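Local coordinates for putative capsular polysaccharide biosynthesis protein (Streptococcus pneumoniae serotype 4, PDB 6EWJ) that probably acts as a pyridoxal phosphate-dependent sugar aminotransferase in the biosynthesis of pneumococcal teichoic acid, at residues A[39-44]-A[273-278]; A[215-220]-A[230-235]. All coordinates share one frame; numbering follows the deposited sequence.

Contact 1: A[39-44]-A[273-278]; sequences GPKTKE and LGLVQL
Leu275 reaches from helix 268-299 to the first turn of helix 40-53 and sets one methyl against each of two side chains there. The contact between the two segments is apolar. Its CD1 lies 4.1 Å from CB of Lys41, and the CD carbon of the same lysine is just as near, so the methyl sits against the aliphatic stem, touching it at both CB and CD. The other methyl, CD2, stands 4.0 Å from CG of Glu44. Both partners run across the leucine at about a right angle, and 134 Å² is buried in all, a modest patch near the surface. Lys41 and Glu44 are three residues apart, which puts them on one side of the helix. A chi1 of 179° places the Glu44 methylene CG against the leucine, and the chain then bends at chi2 before the carboxylate.

In fold terms, the contact brings the start of helix 40-53 beside the long helix 268-299 of this DegT/DnrJ/EryC1-family chain, away from the annotated cofactor site.

The polar ends find partners outside the two segments. Lys41 NZ makes a salt bridge to Asp29 of helix 21-31, and Glu44 OE1 makes one to Arg47. Side chains also hold the backbone: Asp268 OD2 and OD1 accept hydrogen bonds from the N atoms of Lys41 and Thr42 respectively, with Gly39 at the N-cap, and Arg48 NH1 donates one to Leu275 O.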
loop_
_atom_site.group_PDB
_atom_site.type_symbol
_atom_site.label_atom_id
_atom_site.label_comp_id
_atom_site.label_asym_id
_atom_site.label_seq_id
_atom_site.Cartn_x
_atom_site.Cartn_y
_atom_site.Cartn_z
ATOM N N GLY A 39 -9.416 -8.242 8.386
ATOM C CA GLY A 39 -10.198 -8.986 9.384
ATOM C C GLY A 39 -10.719 -10.305 8.829
ATOM O O GLY A 39 -10.089 -10.879 7.918
ATOM N N PRO A 40 -11.816 -10.827 9.415
ATOM C CA PRO A 40 -12.325 -12.157 9.016
ATOM C C PRO A 40 -12.752 -12.249 7.559
ATOM O O PRO A 40 -12.519 -13.269 6.944
ATOM C CB PRO A 40 -13.523 -12.416 9.945
ATOM C CG PRO A 40 -13.603 -11.269 10.884
ATOM C CD PRO A 40 -12.632 -10.193 10.467
ATOM N N LYS A 41 -13.314 -11.172 7.004
ATOM C CA LYS A 41 -13.701 -11.170 5.584
ATOM C C LYS A 41 -12.510 -11.318 4.649
ATOM O O LYS A 41 -12.597 -12.024 3.644
ATOM C CB LYS A 41 -14.543 -9.939 5.216
ATOM C CG LYS A 41 -15.895 -9.913 5.948
ATOM C CD LYS A 41 -16.869 -9.020 5.203
ATOM C CE LYS A 41 -18.128 -8.600 5.958
ATOM N NZ LYS A 41 -18.629 -9.666 6.828
ATOM N N THR A 42 -11.399 -10.668 4.981
ATOM C CA THR A 42 -10.165 -10.847 4.192
ATOM C C THR A 42 -9.665 -12.314 4.209
ATOM O O THR A 42 -9.368 -12.859 3.178
ATOM C CB THR A 42 -9.066 -9.818 4.570
ATOM O OG1 THR A 42 -9.546 -8.505 4.272
ATOM C CG2 THR A 42 -7.778 -10.047 3.793
ATOM N N LYS A 43 -9.684 -12.945 5.383
ATOM C CA LYS A 43 -9.303 -14.356 5.517
ATOM C C LYS A 43 -10.281 -15.244 4.733
ATOM O O LYS A 43 -9.859 -16.139 4.030
ATOM C CB LYS A 43 -9.163 -14.788 6.996
ATOM C CG LYS A 43 -8.253 -13.889 7.856
ATOM C CD LYS A 43 -6.986 -13.401 7.152
ATOM C CE LYS A 43 -6.030 -12.664 8.088
ATOM N NZ LYS A 43 -4.866 -11.996 7.426
ATOM N N GLU A 44 -11.565 -14.943 4.783
ATOM C CA GLU A 44 -12.576 -15.741 4.060
ATOM C C GLU A 44 -12.371 -15.537 2.556
ATOM O O GLU A 44 -12.459 -16.503 1.815
ATOM C CB GLU A 44 -14.001 -15.360 4.489
ATOM C CG GLU A 44 -15.150 -16.101 3.808
ATOM C CD GLU A 44 -15.250 -17.595 4.127
ATOM O OE1 GLU A 44 -14.454 -18.135 4.935
ATOM O OE2 GLU A 44 -16.113 -18.264 3.523
ATOM N N LEU A 273 -16.269 -6.362 -1.037
ATOM C CA LEU A 273 -16.499 -6.266 -2.457
ATOM C C LEU A 273 -16.103 -7.547 -3.148
ATOM O O LEU A 273 -16.861 -8.064 -3.972
ATOM C CB LEU A 273 -15.736 -5.070 -3.040
ATOM C CG LEU A 273 -16.129 -3.656 -2.579
ATOM C CD1 LEU A 273 -15.126 -2.651 -3.207
ATOM C CD2 LEU A 273 -17.529 -3.324 -2.964
ATOM N N GLY A 274 -14.948 -8.073 -2.774
ATOM C CA GLY A 274 -14.414 -9.289 -3.340
ATOM C C GLY A 274 -15.274 -10.498 -3.142
ATOM O O GLY A 274 -15.458 -11.273 -4.062
ATOM N N LEU A 275 -15.856 -10.658 -1.962
ATOM C CA LEU A 275 -16.676 -11.842 -1.674
ATOM C C LEU A 275 -17.897 -11.918 -2.595
ATOM O O LEU A 275 -18.274 -13.006 -3.069
ATOM C CB LEU A 275 -17.126 -11.847 -0.218
ATOM C CG LEU A 275 -16.052 -12.070 0.839
ATOM C CD1 LEU A 275 -16.594 -11.780 2.240
ATOM C CD2 LEU A 275 -15.479 -13.476 0.791
ATOM N N VAL A 276 -18.542 -10.766 -2.766
ATOM C CA VAL A 276 -19.736 -10.644 -3.591
ATOM C C VAL A 276 -19.366 -10.792 -5.082
ATOM O O VAL A 276 -20.040 -11.515 -5.816
ATOM C CB VAL A 276 -20.480 -9.310 -3.323
ATOM C CG1 VAL A 276 -21.607 -9.092 -4.333
ATOM C CG2 VAL A 276 -21.071 -9.343 -1.929
ATOM N N GLN A 277 -18.285 -10.114 -5.492
ATOM C CA GLN A 277 -17.758 -10.242 -6.849
ATOM C C GLN A 277 -17.485 -11.717 -7.195
ATOM O O GLN A 277 -17.797 -12.193 -8.321
ATOM C CB GLN A 277 -16.494 -9.409 -7.024
ATOM C CG GLN A 277 -16.746 -7.905 -7.037
ATOM C CD GLN A 277 -16.994 -7.334 -8.423
ATOM O OE1 GLN A 277 -16.122 -7.399 -9.286
ATOM N NE2 GLN A 277 -18.155 -6.765 -8.639
ATOM N N LEU A 278 -16.934 -12.443 -6.220
ATOM C CA LEU A 278 -16.604 -13.834 -6.412
ATOM C C LEU A 278 -17.885 -14.689 -6.590
ATOM O O LEU A 278 -17.911 -15.524 -7.463
ATOM C CB LEU A 278 -15.673 -14.365 -5.318
ATOM C CG LEU A 278 -15.084 -15.749 -5.653
ATOM C CD1 LEU A 278 -14.200 -15.742 -6.895
ATOM C CD2 LEU A 278 -14.307 -16.249 -4.442
#

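Contact 2: A[215-220]-A[230-235]; sequences ATWKAN and KEFQIL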
loop_
_atom_site.group_PDB
_atom_site.type_symbol
_atom_site.label_atom_id
_atom_site.label_comp_id
_atom_site.label_asym_id
_atom_site.label_seq_id
_atom_site.Cartn_x
_atom_site.Cartn_y
_atom_site.Cartn_z
ATOM N N ALA A 215 -1.500 -12.471 -4.073
ATOM C CA ALA A 215 -0.429 -13.421 -4.387
ATOM C C ALA A 215 -0.847 -14.826 -3.990
ATOM O O ALA A 215 -1.384 -15.068 -2.898
ATOM C CB ALA A 215 0.828 -13.082 -3.624
ATOM N N THR A 216 -0.551 -15.763 -4.858
ATOM C CA THR A 216 -0.678 -17.152 -4.532
ATOM C C THR A 216 0.446 -17.948 -5.210
ATOM O O THR A 216 1.276 -17.384 -5.942
ATOM C CB THR A 216 -2.090 -17.679 -4.898
ATOM O OG1 THR A 216 -2.311 -18.976 -4.310
ATOM C CG2 THR A 216 -2.280 -17.743 -6.430
ATOM N N TRP A 217 0.448 -19.260 -4.958
ATOM C CA TRP A 217 1.469 -20.147 -5.452
ATOM C C TRP A 217 0.875 -21.524 -5.657
ATOM O O TRP A 217 -0.007 -21.947 -4.912
ATOM C CB TRP A 217 2.681 -20.226 -4.510
ATOM C CG TRP A 217 2.358 -20.622 -3.098
ATOM C CD1 TRP A 217 2.355 -21.907 -2.566
ATOM C CD2 TRP A 217 2.019 -19.744 -2.039
ATOM N NE1 TRP A 217 2.006 -21.860 -1.224
ATOM C CE2 TRP A 217 1.804 -20.535 -0.883
ATOM C CE3 TRP A 217 1.837 -18.354 -1.955
ATOM C CZ2 TRP A 217 1.441 -19.973 0.328
ATOM C CZ3 TRP A 217 1.458 -17.793 -0.721
ATOM C CH2 TRP A 217 1.269 -18.603 0.387
ATOM N N LYS A 218 1.378 -22.240 -6.645
ATOM C CA LYS A 218 0.874 -23.582 -6.855
ATOM C C LYS A 218 1.458 -24.547 -5.807
ATOM O O LYS A 218 2.566 -24.359 -5.306
ATOM C CB LYS A 218 1.088 -24.027 -8.302
ATOM C CG LYS A 218 2.459 -24.548 -8.657
ATOM C CD LYS A 218 2.448 -24.913 -10.143
ATOM C CE LYS A 218 3.759 -25.527 -10.580
ATOM N NZ LYS A 218 3.726 -25.665 -12.057
ATOM N N ALA A 219 0.678 -25.572 -5.474
ATOM C CA ALA A 219 1.118 -26.593 -4.533
ATOM C C ALA A 219 2.458 -27.147 -5.003
ATOM O O ALA A 219 2.621 -27.485 -6.161
ATOM C CB ALA A 219 0.078 -27.714 -4.423
ATOM N N ASN A 220 3.393 -27.252 -4.079
ATOM C CA ASN A 220 4.700 -27.794 -4.360
ATOM C C ASN A 220 5.228 -28.406 -3.067
ATOM O O ASN A 220 5.229 -27.741 -2.025
ATOM C CB ASN A 220 5.629 -26.689 -4.869
ATOM C CG ASN A 220 6.937 -27.227 -5.427
ATOM O OD1 ASN A 220 7.563 -28.120 -4.833
ATOM N ND2 ASN A 220 7.363 -26.692 -6.574
ATOM N N LYS A 230 2.672 -17.101 6.078
ATOM C CA LYS A 230 3.156 -16.237 7.181
ATOM C C LYS A 230 4.261 -15.207 6.750
ATOM O O LYS A 230 4.236 -14.037 7.178
ATOM C CB LYS A 230 3.617 -17.110 8.347
ATOM C CG LYS A 230 4.018 -16.347 9.582
ATOM C CD LYS A 230 4.233 -17.254 10.813
ATOM C CE LYS A 230 4.983 -16.397 11.905
ATOM N NZ LYS A 230 4.169 -15.251 12.424
ATOM N N GLU A 231 5.149 -15.599 5.844
ATOM C CA GLU A 231 6.197 -14.685 5.323
ATOM C C GLU A 231 5.625 -13.510 4.522
ATOM O O GLU A 231 6.101 -12.370 4.635
ATOM C CB GLU A 231 7.241 -15.436 4.467
ATOM C CG GLU A 231 8.289 -16.146 5.331
ATOM C CD GLU A 231 9.313 -16.992 4.568
ATOM O OE1 GLU A 231 9.726 -16.607 3.471
ATOM O OE2 GLU A 231 9.697 -18.073 5.097
ATOM N N PHE A 232 4.606 -13.765 3.716
ATOM C CA PHE A 232 3.915 -12.666 2.991
ATOM C C PHE A 232 3.217 -11.718 3.953
ATOM O O PHE A 232 3.279 -10.475 3.798
ATOM C CB PHE A 232 2.885 -13.185 2.011
ATOM C CG PHE A 232 3.445 -13.601 0.695
ATOM C CD1 PHE A 232 3.572 -12.705 -0.325
ATOM C CD2 PHE A 232 3.829 -14.906 0.472
ATOM C CE1 PHE A 232 4.096 -13.106 -1.554
ATOM C CE2 PHE A 232 4.327 -15.311 -0.757
ATOM C CZ PHE A 232 4.474 -14.411 -1.767
ATOM N N GLN A 233 2.527 -12.313 4.945
ATOM C CA GLN A 233 1.796 -11.542 5.942
ATOM C C GLN A 233 2.689 -10.555 6.634
ATOM O O GLN A 233 2.333 -9.373 6.745
ATOM C CB GLN A 233 1.105 -12.448 6.986
ATOM C CG GLN A 233 -0.165 -13.093 6.485
ATOM C CD GLN A 233 -1.242 -12.151 5.971
ATOM O OE1 GLN A 233 -1.940 -12.488 5.009
ATOM N NE2 GLN A 233 -1.385 -10.983 6.575
ATOM N N ILE A 234 3.855 -11.045 7.050
ATOM C CA ILE A 234 4.859 -10.290 7.770
ATOM C C ILE A 234 5.411 -9.128 6.923
ATOM O O ILE A 234 5.530 -7.989 7.379
ATOM C CB ILE A 234 5.967 -11.239 8.241
ATOM C CG1 ILE A 234 5.488 -12.061 9.450
ATOM C CG2 ILE A 234 7.239 -10.509 8.694
ATOM C CD1 ILE A 234 4.007 -12.420 9.498
ATOM N N LEU A 235 5.665 -9.405 5.634
ATOM C CA LEU A 235 6.146 -8.344 4.747
ATOM C C LEU A 235 5.095 -7.292 4.444
ATOM O O LEU A 235 5.452 -6.134 4.176
ATOM C CB LEU A 235 6.689 -8.912 3.413
ATOM C CG LEU A 235 7.890 -9.833 3.517
ATOM C CD1 LEU A 235 8.361 -10.296 2.155
ATOM C CD2 LEU A 235 9.058 -9.234 4.294
#
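Phe232 meets two residues of strand 213-217 through different parts of its ring. CE2 lies 3.8 Å from CZ3 of Trp217, while CE1 touches the methyl CB of Ala215 at 3.9 Å. The Trp217 six-membered ring and the phenyl ring are nearly parallel, their planes 8° apart, but the centroids are separated by 5.7 Å. The slide leaves little of one ring over the other, and the closest atoms, CZ3 and CE2, meet obliquely, so the pair is a displaced aromatic contact rather than a full stack. Ala215 and Trp217 are two apart on the strand, with Thr216 between them turned away, so both CB atoms point toward the helix.

The indole reaches this place by a chi1 of 56°, with CG lying between the backbone N and the carbonyl carbon. Its rotation is further fixed at the far end, where NE1 donates a hydrogen bond to Asp225 OD1. Met228 and Tyr229 of helix 225-236 also touch it. Leu70, Ile71 and Val74 of helix 64-74 and Val59 of strand 58-61 also pack on the phenyl ring; all three residues of the contact are buried.

Here a helix packs against a strand of the seven-stranded mixed sheet, the central sheet characteristic of the large domain of fold-type I PLP enzymes; Ala215 lies about 9 Å, side chain to side chain, from Ala64, which binds the cofactor in another structure of this protein but not here.

Overall arrangement
The centres of the two contacts lie 18 Å apart, and along the chain contact 2 is nested within the loop that contact 1 closes: 39-44 comes first, then 215-220 and 230-235, and finally 273-278. They share no helix or strand. Contact 1 joins two helices, 40-53 and 268-299, in a surface region, whereas contact 2 is buried between strand 213-217 and helix 225-236. The two nevertheless touch, Lys43 NZ lying 3.7 Å from Gln233 NE2, a packing approach. Contact 1 thus unites segments 229 residues apart, while contact 2 packs on the mixed sheet, whose strand 196-200 carries Ser200, seen to bind pyridoxal phosphate in another structure of this protein; the cofactor is absent here.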